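Local coordinates for NADPH-dependent aldehyde reductase YqhD (Escherichia coli, PDB 4QGS), which reduces a broad range of short-chain aldehydes to the corresponding alcohols with NADPH, using one zinc ion per subunit, at residues N305-R308 and D309-R312. Sequence-based numbering, arbitrary orientation.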
loop_
_atom_site.group_PDB
_atom_site.type_symbol
_atom_site.label_atom_id
_atom_site.label_comp_id
_atom_site.label_asym_id
_atom_site.label_seq_id
_atom_site.Cartn_x
_atom_site.Cartn_y
_atom_site.Cartn_z
ATOM N N ASN A 305 -9.830 -20.078 -4.669
ATOM C CA ASN A 305 -10.364 -21.388 -5.027
ATOM C C ASN A 305 -9.600 -22.501 -4.325
ATOM O O ASN A 305 -10.192 -23.470 -3.844
ATOM C CB ASN A 305 -10.329 -21.622 -6.539
ATOM C CG ASN A 305 -10.747 -23.034 -6.897
ATOM O OD1 ASN A 305 -11.898 -23.427 -6.680
ATOM N ND2 ASN A 305 -9.812 -23.813 -7.410
ATOM N N GLU A 306 -8.284 -22.348 -4.238
ATOM C CA GLU A 306 -7.449 -23.339 -3.583
ATOM C C GLU A 306 -7.727 -23.421 -2.076
ATOM O O GLU A 306 -7.662 -24.494 -1.480
ATOM C CB GLU A 306 -5.974 -23.020 -3.835
ATOM C CG GLU A 306 -5.005 -23.893 -3.066
ATOM C CD GLU A 306 -5.046 -25.338 -3.517
ATOM O OE1 GLU A 306 -5.299 -25.584 -4.718
ATOM O OE2 GLU A 306 -4.842 -26.226 -2.660
ATOM N N LYS A 307 -8.034 -22.281 -1.472
ATOM C CA LYS A 307 -8.225 -22.205 -0.033
ATOM C C LYS A 307 -9.703 -22.117 0.333
ATOM O O LYS A 307 -10.066 -21.577 1.389
ATOM C CB LYS A 307 -7.463 -21.005 0.536
ATOM C CG LYS A 307 -5.958 -21.067 0.349
ATOM C CD LYS A 307 -5.353 -22.327 0.970
ATOM C CE LYS A 307 -5.536 -22.349 2.489
ATOM N NZ LYS A 307 -5.246 -23.708 3.053
ATOM N N ARG A 308 -10.564 -22.629 -0.538
ATOM C CA ARG A 308 -12.002 -22.458 -0.340
ATOM C C ARG A 308 -12.496 -23.235 0.879
ATOM O O ARG A 308 -13.560 -22.934 1.409
ATOM C CB ARG A 308 -12.776 -22.888 -1.587
ATOM C CG ARG A 308 -12.577 -24.351 -1.972
ATOM C CD ARG A 308 -13.096 -24.597 -3.370
ATOM N NE ARG A 308 -14.539 -24.413 -3.447
ATOM C CZ ARG A 308 -15.158 -23.724 -4.398
ATOM N NH1 ARG A 308 -16.479 -23.617 -4.380
ATOM N NH2 ARG A 308 -14.464 -23.138 -5.365
ATOM N N ASP A 309 -11.724 -24.226 1.315
ATOM C CA ASP A 309 -12.064 -24.974 2.526
ATOM C C ASP A 309 -11.885 -24.126 3.787
ATOM O O ASP A 309 -12.838 -23.905 4.534
ATOM C CB ASP A 309 -11.209 -26.242 2.633
ATOM C CG ASP A 309 -11.562 -27.272 1.587
ATOM O OD1 ASP A 309 -12.765 -27.432 1.287
ATOM O OD2 ASP A 309 -10.631 -27.906 1.048
ATOM N N THR A 310 -10.665 -23.666 4.038
ATOM C CA THR A 310 -10.398 -22.919 5.259
ATOM C C THR A 310 -11.058 -21.545 5.223
ATOM O O THR A 310 -11.383 -20.990 6.269
ATOM C CB THR A 310 -8.892 -22.728 5.508
ATOM O OG1 THR A 310 -8.311 -22.008 4.412
ATOM C CG2 THR A 310 -8.187 -24.066 5.645
ATOM N N LYS A 311 -11.258 -20.997 4.022
ATOM C CA LYS A 311 -11.861 -19.670 3.904
ATOM C C LYS A 311 -13.363 -19.726 3.671
ATOM O O LYS A 311 -13.989 -18.716 3.359
ATOM C CB LYS A 311 -11.210 -18.888 2.750
ATOM C CG LYS A 311 -9.764 -18.517 2.988
ATOM C CD LYS A 311 -9.227 -17.723 1.774
ATOM C CE LYS A 311 -7.773 -17.344 1.964
ATOM N NZ LYS A 311 -7.568 -16.411 3.114
ATOM N N ARG A 312 -13.945 -20.911 3.816
ATOM C CA ARG A 312 -15.313 -21.129 3.376
ATOM C C ARG A 312 -16.317 -20.147 3.995
ATOM O O ARG A 312 -17.070 -19.507 3.268
ATOM C CB ARG A 312 -15.727 -22.575 3.674
ATOM C CG ARG A 312 -17.197 -22.833 3.593
ATOM C CD ARG A 312 -17.506 -24.142 4.296
ATOM N NE ARG A 312 -18.603 -24.866 3.668
ATOM C CZ ARG A 312 -19.878 -24.744 4.021
ATOM N NH1 ARG A 312 -20.237 -23.916 5.001
ATOM N NH2 ARG A 312 -20.800 -25.451 3.384
HETATM O O HOH W 1 -8.156 -24.821 2.337
#
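Lys307 and Lys311 meet through their aliphatic parts where helix 292-306 gives way to helix 312-323. Lys311 runs extended through chi2 and chi3 (both -179°), which carries its CD and CE past Lys307 CB, each 3.9 Å away; the bend at chi4 turns only NZ aside. The backbone links the same two residues, Lys311 N donating to Lys307 O at 2.9 Å. Lys307 heads off roughly at right angles to Lys311, bent at chi2 and chi3, and crosses Thr310 at a slant with its CE 3.4 Å from Thr310 OG1. A water ties the two together, accepting from Lys307 NZ and from Thr310 N, each at 3.2 Å. Back at the helix end, Arg308 NH2 donates a hydrogen bond to Asn305 OD1 at 2.9 Å, lying in the plane of that carbonyl, while the oxygen sits slightly off the guanidinium plane. The ammonium groups part company: Lys307 pairs with Asp384, Lys311 with Asp274, Glu381 and the carbonyl of Val215. With an alanine at Lys311, Asp274 and Glu381 would probably lose their shared cation and Lys307 CB its aliphatic cover. Two lysines can thus pack closely because carbon does the touching, while separate acidic partners probably offset their charges.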